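Side-chain contacts in tail spike protein gp49 (Pseudomonas phage LKA1, PDB 4RU4), which forms the trimeric tailspike of the phage and probably cleaves the O-specific polysaccharide of its Pseudomonas host as a lyase during entry: residues 186-191 / 307-312; 329-332 / 337-340; 349-352 / 357-360. All blocks are in the same frame, centred on the assembly; numbering follows the deposited sequence. Where two conformers were deposited one is given.

Contact 1 (186-191 / 307-312); sequences ALYAAY and PVRNVR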
loop_
_atom_site.group_PDB
_atom_site.type_symbol
_atom_site.label_atom_id
_atom_site.label_comp_id
_atom_site.label_asym_id
_atom_site.label_seq_id
_atom_site.Cartn_x
_atom_site.Cartn_y
_atom_site.Cartn_z
ATOM N N ALA B 186 -21.196 -11.690 1.975
ATOM C CA ALA B 186 -22.352 -11.389 1.106
ATOM C C ALA B 186 -22.116 -11.803 -0.356
ATOM O O ALA B 186 -21.020 -11.654 -0.893
ATOM C CB ALA B 186 -22.677 -9.908 1.198
ATOM N N LEU B 187 -23.157 -12.334 -0.994
ATOM C CA LEU B 187 -23.083 -12.669 -2.415
ATOM C C LEU B 187 -22.762 -11.447 -3.274
ATOM O O LEU B 187 -23.330 -10.373 -3.060
ATOM C CB LEU B 187 -24.410 -13.274 -2.889
ATOM C CG LEU B 187 -24.822 -14.667 -2.368
ATOM C CD1 LEU B 187 -26.185 -15.010 -2.932
ATOM C CD2 LEU B 187 -23.801 -15.792 -2.726
ATOM N N TYR B 188 -21.863 -11.620 -4.248
ATOM C CA TYR B 188 -21.561 -10.573 -5.224
ATOM C C TYR B 188 -22.720 -10.374 -6.205
ATOM O O TYR B 188 -22.883 -9.292 -6.745
ATOM C CB TYR B 188 -20.331 -10.935 -6.045
ATOM C CG TYR B 188 -19.025 -10.658 -5.327
ATOM C CD1 TYR B 188 -18.452 -11.616 -4.498
ATOM C CD2 TYR B 188 -18.373 -9.430 -5.485
ATOM C CE1 TYR B 188 -17.257 -11.386 -3.841
ATOM C CE2 TYR B 188 -17.147 -9.188 -4.841
ATOM C CZ TYR B 188 -16.615 -10.176 -4.011
ATOM O OH TYR B 188 -15.437 -9.958 -3.342
ATOM N N ALA B 189 -23.512 -11.414 -6.442
ATOM C CA ALA B 189 -24.552 -11.355 -7.479
ATOM C C ALA B 189 -25.822 -12.070 -7.069
ATOM O O ALA B 189 -25.838 -12.867 -6.116
ATOM C CB ALA B 189 -24.017 -11.952 -8.841
ATOM N N ALA B 190 -26.878 -11.796 -7.830
ATOM C CA ALA B 190 -28.184 -12.400 -7.630
ATOM C C ALA B 190 -28.269 -13.607 -8.545
ATOM O O ALA B 190 -27.650 -13.610 -9.622
ATOM C CB ALA B 190 -29.280 -11.376 -8.015
ATOM N N TYR B 191 -29.033 -14.622 -8.138
ATOM C CA TYR B 191 -29.226 -15.843 -8.933
ATOM C C TYR B 191 -30.695 -16.256 -8.946
ATOM O O TYR B 191 -31.355 -16.260 -7.891
ATOM C CB TYR B 191 -28.383 -16.997 -8.383
ATOM C CG TYR B 191 -26.927 -16.614 -8.355
ATOM C CD1 TYR B 191 -26.177 -16.610 -9.524
ATOM C CD2 TYR B 191 -26.332 -16.179 -7.175
ATOM C CE1 TYR B 191 -24.854 -16.215 -9.518
ATOM C CE2 TYR B 191 -25.008 -15.757 -7.156
ATOM C CZ TYR B 191 -24.268 -15.778 -8.331
ATOM O OH TYR B 191 -22.946 -15.353 -8.314
ATOM N N PRO B 307 -16.830 -16.406 -12.167
ATOM C CA PRO B 307 -15.923 -15.263 -12.237
ATOM C C PRO B 307 -14.800 -15.313 -11.196
ATOM O O PRO B 307 -14.910 -15.940 -10.149
ATOM C CB PRO B 307 -16.846 -14.070 -11.939
ATOM C CG PRO B 307 -18.208 -14.535 -12.487
ATOM C CD PRO B 307 -18.241 -15.959 -12.005
ATOM N N VAL B 308 -13.719 -14.624 -11.508
ATOM C CA VAL B 308 -12.558 -14.616 -10.663
ATOM C C VAL B 308 -12.751 -13.456 -9.689
ATOM O O VAL B 308 -12.861 -12.306 -10.135
ATOM C CB VAL B 308 -11.310 -14.356 -11.525
ATOM C CG1 VAL B 308 -10.082 -14.140 -10.630
ATOM C CG2 VAL B 308 -11.114 -15.495 -12.516
ATOM N N ARG B 309 -12.779 -13.732 -8.381
ATOM C CA ARG B 309 -13.096 -12.670 -7.410
ATOM C C ARG B 309 -12.215 -12.656 -6.174
ATOM O O ARG B 309 -11.864 -13.707 -5.668
ATOM C CB ARG B 309 -14.555 -12.790 -6.950
ATOM C CG ARG B 309 -15.580 -12.496 -8.059
ATOM C CD ARG B 309 -16.928 -12.240 -7.417
ATOM N NE ARG B 309 -18.003 -11.887 -8.354
ATOM C CZ ARG B 309 -18.795 -12.763 -8.965
ATOM N NH1 ARG B 309 -18.644 -14.081 -8.787
ATOM N NH2 ARG B 309 -19.766 -12.320 -9.750
ATOM N N ASN B 310 -11.929 -11.456 -5.667
ATOM C CA ASN B 310 -11.093 -11.268 -4.464
ATOM C C ASN B 310 -9.774 -11.995 -4.598
ATOM O O ASN B 310 -9.263 -12.568 -3.639
ATOM C CB ASN B 310 -11.805 -11.660 -3.147
ATOM C CG ASN B 310 -11.045 -11.167 -1.893
ATOM O OD1 ASN B 310 -10.471 -10.074 -1.889
ATOM N ND2 ASN B 310 -10.986 -12.008 -0.857
ATOM N N VAL B 311 -9.203 -11.953 -5.799
ATOM C CA VAL B 311 -7.856 -12.486 -5.999
ATOM C C VAL B 311 -6.904 -11.295 -6.043
ATOM O O VAL B 311 -7.119 -10.327 -6.784
ATOM C CB VAL B 311 -7.743 -13.403 -7.254
ATOM C CG1 VAL B 311 -6.327 -13.978 -7.367
ATOM C CG2 VAL B 311 -8.800 -14.543 -7.199
ATOM N N ARG B 312 -5.884 -11.347 -5.187
ATOM C CA ARG B 312 -5.041 -10.193 -4.936
ATOM C C ARG B 312 -3.581 -10.517 -5.261
ATOM O O ARG B 312 -3.021 -11.448 -4.698
ATOM C CB ARG B 312 -5.193 -9.773 -3.466
ATOM C CG ARG B 312 -6.644 -9.666 -3.038
ATOM C CD ARG B 312 -7.299 -8.421 -3.689
ATOM N NE ARG B 312 -8.696 -8.306 -3.272
ATOM C CZ ARG B 312 -9.501 -7.302 -3.634
ATOM N NH1 ARG B 312 -9.052 -6.333 -4.427
ATOM N NH2 ARG B 312 -10.752 -7.265 -3.193
HETATM O O HOH W 1 -21.829 -14.097 -10.735
#
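Tyr188 lays one face of its ring on the aliphatic end of Arg309. Arg309 CD sits 3.4 Å from the Tyr188 ring centroid and 17° off the ring normal, a CH-pi contact. The same methylene is 3.4 Å from Tyr188 CD1, toward the CB end of the ring. The two side chains run past each other in opposite directions. Tyr188 CB therefore comes to lie over a face of the Arg309 guanidinium, with 3.4 Å between Tyr188 CB and Arg309 NE. The ring and guanidinium planes are 21° apart, so the two flat groups are nearly parallel. The arginine is drawn out straight from CG to NE (chi3 178°), and its head passes beyond the ring toward residues 186-191. Pro307 CB packs on a face of the same guanidinium.

Residues 186-191 are a loop of an Ig-like domain, and residues 307-312 belong to the pectin lyase-like beta-helix. The contact is thus a seam between two domains.

The arginine head has polar partners around it. NE forms a salt bridge with Glu336, and NH1 donates to the carbonyl of Gly168. A water lies in the guanidinium plane, 2.9 Å from Arg309 NH2, and donates in turn to Tyr191 OH. Tyr188 OH passes 4.0 Å from Asn310 CB. It is hydrogen-bonded to Asp337 and to Tyr346 of the second subunit. Arg312 grips Asn310 OD1 side-on, with NE at 2.9 Å and NH2 at 3.1 Å from that oxygen. The two nitrogens approach from opposite faces of the amide plane. Thr344 of the second subunit also bonds this oxygen.

Contact 2 (329-332 / 337-340); sequences ADFH and DCSY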
loop_
_atom_site.group_PDB
_atom_site.type_symbol
_atom_site.label_atom_id
_atom_site.label_comp_id
_atom_site.label_asym_id
_atom_site.label_seq_id
_atom_site.Cartn_x
_atom_site.Cartn_y
_atom_site.Cartn_z
ATOM N N ALA B 329 0.702 -7.513 -16.908
ATOM C CA ALA B 329 -0.187 -7.849 -15.783
ATOM C C ALA B 329 -1.601 -7.994 -16.299
ATOM O O ALA B 329 -2.146 -7.040 -16.837
ATOM C CB ALA B 329 -0.132 -6.781 -14.717
ATOM N N ASP B 330 -2.193 -9.182 -16.149
ATOM C CA ASP B 330 -3.483 -9.444 -16.806
ATOM C C ASP B 330 -4.638 -9.719 -15.824
ATOM O O ASP B 330 -4.440 -10.288 -14.754
ATOM C CB ASP B 330 -3.342 -10.616 -17.811
ATOM C CG ASP B 330 -4.674 -11.057 -18.369
ATOM O OD1 ASP B 330 -5.113 -10.469 -19.398
ATOM O OD2 ASP B 330 -5.316 -11.958 -17.761
ATOM N N PHE B 331 -5.829 -9.242 -16.180
ATOM C CA PHE B 331 -7.094 -9.812 -15.737
ATOM C C PHE B 331 -7.915 -9.991 -17.013
ATOM O O PHE B 331 -7.923 -9.093 -17.861
ATOM C CB PHE B 331 -7.880 -8.828 -14.862
ATOM C CG PHE B 331 -7.255 -8.533 -13.529
ATOM C CD1 PHE B 331 -7.178 -9.517 -12.549
ATOM C CD2 PHE B 331 -6.813 -7.244 -13.226
ATOM C CE1 PHE B 331 -6.620 -9.248 -11.316
ATOM C CE2 PHE B 331 -6.256 -6.975 -11.980
ATOM C CZ PHE B 331 -6.180 -7.981 -11.015
ATOM N N HIS B 332 -8.630 -11.105 -17.157
ATOM C CA HIS B 332 -9.638 -11.213 -18.233
ATOM C C HIS B 332 -11.001 -10.623 -17.818
ATOM O O HIS B 332 -11.227 -10.275 -16.646
ATOM C CB HIS B 332 -9.812 -12.679 -18.678
ATOM C CG HIS B 332 -8.766 -13.141 -19.635
ATOM N ND1 HIS B 332 -7.418 -12.947 -19.407
ATOM C CD2 HIS B 332 -8.862 -13.790 -20.820
ATOM C CE1 HIS B 332 -6.730 -13.448 -20.420
ATOM N NE2 HIS B 332 -7.579 -13.977 -21.282
ATOM N N ASP B 337 -13.590 -7.323 -8.619
ATOM C CA ASP B 337 -13.104 -7.080 -7.263
ATOM C C ASP B 337 -11.753 -7.768 -7.104
ATOM O O ASP B 337 -11.537 -8.556 -6.190
ATOM C CB ASP B 337 -14.101 -7.593 -6.196
ATOM C CG ASP B 337 -13.736 -7.147 -4.781
ATOM O OD1 ASP B 337 -13.009 -6.138 -4.629
ATOM O OD2 ASP B 337 -14.179 -7.803 -3.811
ATOM N N CYS B 338 -10.845 -7.495 -8.028
ATOM C CA CYS B 338 -9.491 -8.035 -7.921
ATOM C C CYS B 338 -8.505 -6.881 -8.050
ATOM O O CYS B 338 -8.866 -5.807 -8.527
ATOM C CB CYS B 338 -9.232 -9.017 -9.054
ATOM S SG CYS B 338 -10.163 -10.553 -8.970
ATOM N N SER B 339 -7.236 -7.102 -7.676
ATOM C CA SER B 339 -6.258 -6.015 -7.746
ATOM C C SER B 339 -4.821 -6.497 -7.816
ATOM O O SER B 339 -4.516 -7.648 -7.442
ATOM C CB SER B 339 -6.398 -5.055 -6.537
ATOM O OG SER B 339 -6.290 -5.743 -5.283
ATOM N N TYR B 340 -3.959 -5.611 -8.332
ATOM C CA TYR B 340 -2.496 -5.690 -8.140
ATOM C C TYR B 340 -2.132 -4.564 -7.161
ATOM O O TYR B 340 -2.604 -3.436 -7.298
ATOM C CB TYR B 340 -1.724 -5.499 -9.465
ATOM C CG TYR B 340 -1.819 -6.668 -10.440
ATOM C CD1 TYR B 340 -2.935 -6.850 -11.228
ATOM C CD2 TYR B 340 -0.771 -7.584 -10.570
ATOM C CE1 TYR B 340 -3.033 -7.943 -12.119
ATOM C CE2 TYR B 340 -0.862 -8.665 -11.465
ATOM C CZ TYR B 340 -1.990 -8.826 -12.227
ATOM O OH TYR B 340 -2.105 -9.887 -13.089
#
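Tyr340 and Phe331 bury the most surface here. Their rings form an offset edge-to-face pair, with the edge of Tyr340 turned to the face of Phe331. The centroids are 4.9 Å apart and the planes stand at 62°. The touching edge is the CD1-CE1 side of the tyrosine. Tyr340 CE1 lies 3.3 Å from Phe331 CZ, over the outer part of the phenylalanine ring. The two side chains come from facing backbones and slide past each other in opposite directions.

Tyr340 reaches across to the other backbone. Its hydroxyl donates to the carbonyl of Asp330, with 2.9 Å between Tyr340 OH and Asp330 O. This oxygen lies near the plane of the tyrosine ring, and the hydroxyl is tilted 30° from the carbonyl plane. A buried hydroxyl thus meets a backbone acceptor. One face of the Tyr340 ring takes Ala329 CB, 3.9 Å from the ring centroid, as a CH-pi contact.

Phe331 has CG anti to its carbonyl carbon (chi1 -67°), which brings the ring down onto the strand. There Phe331 CE1 meets Cys338 CB at 3.5 Å. The Cys338 sulfur lies obliquely to the ring, 5.3 Å from the Phe331 centroid.

The carboxylate of Asp330 is held by two histidines. His332 ND1 meets its OD2 on the syn side, and His327 bonds its OD1. Tyr340 continues into a near-parallel ring pair with Tyr358 on the neighbouring parallel strand, one coil on. Such aromatic side chains, stacked from coil to coil in the interior, belong to the core of a right-handed parallel beta-helix of the pectin lyase-like kind.

Contact 3 (349-352 / 357-360); sequences ATWQ and SYRH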
loop_
_atom_site.group_PDB
_atom_site.type_symbol
_atom_site.label_atom_id
_atom_site.label_comp_id
_atom_site.label_asym_id
_atom_site.label_seq_id
_atom_site.Cartn_x
_atom_site.Cartn_y
_atom_site.Cartn_z
ATOM N N ALA B 349 -0.213 -3.013 -18.078
ATOM C CA ALA B 349 -1.243 -3.656 -17.279
ATOM C C ALA B 349 -2.631 -3.420 -17.905
ATOM O O ALA B 349 -2.763 -2.684 -18.891
ATOM C CB ALA B 349 -1.188 -3.132 -15.837
ATOM N N THR B 350 -3.669 -4.038 -17.342
ATOM C CA THR B 350 -4.970 -3.952 -17.997
ATOM C C THR B 350 -6.148 -3.828 -17.029
ATOM O O THR B 350 -6.126 -4.363 -15.921
ATOM C CB THR B 350 -5.232 -5.194 -18.925
ATOM O OG1 THR B 350 -6.435 -4.995 -19.688
ATOM C CG2 THR B 350 -5.433 -6.430 -18.081
ATOM N N TRP B 351 -7.175 -3.113 -17.479
ATOM C CA TRP B 351 -8.462 -3.054 -16.804
ATOM C C TRP B 351 -9.432 -3.872 -17.657
ATOM O O TRP B 351 -9.645 -3.534 -18.817
ATOM C CB TRP B 351 -8.955 -1.612 -16.843
ATOM C CG TRP B 351 -8.480 -0.672 -15.780
ATOM C CD1 TRP B 351 -8.108 -0.960 -14.482
ATOM C CD2 TRP B 351 -8.359 0.744 -15.929
ATOM N NE1 TRP B 351 -7.785 0.214 -13.815
ATOM C CE2 TRP B 351 -7.961 1.271 -14.675
ATOM C CE3 TRP B 351 -8.599 1.622 -16.994
ATOM C CZ2 TRP B 351 -7.772 2.627 -14.464
ATOM C CZ3 TRP B 351 -8.420 2.982 -16.781
ATOM C CH2 TRP B 351 -8.005 3.468 -15.527
ATOM N N GLN B 352 -10.035 -4.910 -17.082
ATOM C CA GLN B 352 -11.048 -5.709 -17.749
ATOM C C GLN B 352 -12.029 -6.177 -16.663
ATOM O O GLN B 352 -11.662 -6.272 -15.492
ATOM C CB GLN B 352 -10.404 -6.944 -18.416
ATOM C CG GLN B 352 -9.253 -6.611 -19.338
ATOM C CD GLN B 352 -8.826 -7.757 -20.237
ATOM O OE1 GLN B 352 -9.614 -8.649 -20.541
ATOM N NE2 GLN B 352 -7.559 -7.713 -20.701
ATOM N N SER B 357 -8.512 -2.691 -9.496
ATOM C CA SER B 357 -7.653 -1.588 -9.057
ATOM C C SER B 357 -6.186 -1.982 -9.176
ATOM O O SER B 357 -5.845 -3.172 -9.024
ATOM C CB SER B 357 -7.966 -1.193 -7.608
ATOM O OG SER B 357 -9.372 -1.147 -7.378
ATOM N N TYR B 358 -5.345 -0.985 -9.459
ATOM C CA TYR B 358 -3.893 -1.071 -9.291
ATOM C C TYR B 358 -3.539 -0.052 -8.218
ATOM O O TYR B 358 -3.931 1.114 -8.330
ATOM C CB TYR B 358 -3.174 -0.738 -10.614
ATOM C CG TYR B 358 -3.379 -1.823 -11.624
ATOM C CD1 TYR B 358 -4.547 -1.881 -12.370
ATOM C CD2 TYR B 358 -2.430 -2.838 -11.790
ATOM C CE1 TYR B 358 -4.766 -2.922 -13.297
ATOM C CE2 TYR B 358 -2.643 -3.882 -12.684
ATOM C CZ TYR B 358 -3.814 -3.911 -13.444
ATOM O OH TYR B 358 -4.053 -4.946 -14.328
ATOM N N ARG B 359 -2.820 -0.473 -7.176
ATOM C CA ARG B 359 -2.525 0.410 -6.046
ATOM C C ARG B 359 -1.041 0.405 -5.734
ATOM O O ARG B 359 -0.476 -0.660 -5.455
ATOM C CB ARG B 359 -3.256 -0.047 -4.788
ATOM C CG ARG B 359 -4.764 -0.228 -4.969
ATOM C CD ARG B 359 -5.391 -0.769 -3.681
ATOM N NE ARG B 359 -6.837 -0.549 -3.652
ATOM C CZ ARG B 359 -7.766 -1.498 -3.752
ATOM N NH1 ARG B 359 -7.429 -2.781 -3.862
ATOM N NH2 ARG B 359 -9.055 -1.161 -3.717
ATOM N N HIS B 360 -0.427 1.587 -5.742
ATOM C CA HIS B 360 1.000 1.682 -5.412
ATOM C C HIS B 360 1.835 0.717 -6.253
ATOM O O HIS B 360 2.791 0.112 -5.745
ATOM C CB HIS B 360 1.215 1.443 -3.907
ATOM C CG HIS B 360 0.893 2.649 -3.057
ATOM N ND1 HIS B 360 0.700 2.586 -1.691
ATOM C CD2 HIS B 360 0.735 3.953 -3.398
ATOM C CE1 HIS B 360 0.429 3.798 -1.228
ATOM N NE2 HIS B 360 0.461 4.647 -2.239
#
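Tyr358 spans the interior of a parallel beta-helix, from strand 357-359 to strand 349-352. The two strands lie on different faces of the pectin lyase-like coil. Their axes pass 8.6 Å apart, and their directions differ by 144°.

Apolar contacts come first. Ala349 CB approaches the far end of the Tyr358 ring obliquely, 3.6 Å from Tyr358 CE2. Trp351 CD1 lies at the CE1 edge of the ring, near its plane, 4.1 Å from Tyr358 CE1. The methyl and the indole therefore touch different parts of the ring.

The aromatic pair is oblique. The five-membered ring of Trp351 and the Tyr358 ring have centroids 6.0 Å apart and planes at 55°. The atoms of the indole that face Tyr358 are CD1 and NE1, with 4.1 Å between Trp351 NE1 and Tyr358 CD1. The Trp351 side chain also packs on Val372 and meets the rings of Phe422 and Phe382, so it joins this coil to later ones.

Hydrogen bonds close the account. Within strand 349-352, Gln352 NE2 donates to Thr350 OG1, 3.1 Å away and close to the amide plane of Gln352. The same Thr350 hydroxyl group is also hydrogen-bonded to the carbonyl of Ile373. Across the coil, the phenol of Tyr358 bonds to the backbone. Tyr358 OH donates to Thr350 O at 2.7 Å, with the hydroxyl tilted 22° from the carbonyl plane.

How the contacts relate
The contacts follow one another in series along the chain. Only contact 1 joins the two domains: residues 186-191 come from the Ig-like domain, while its other segment and all of contacts 2 and 3 lie in the pectin lyase-like beta-helix. The centres of contacts 1 and 2 are about 14 Å apart, and Asp337 links them by meeting Tyr188 and Arg312. Contacts 2 and 3 are much closer, about 6 Å between centres. They sit in successive coils, and strands 338-341 and 356-359 pair in parallel. The Ig-like domain is thus tied to the beta-helix next to contact 2, with contact 3 one coil further on.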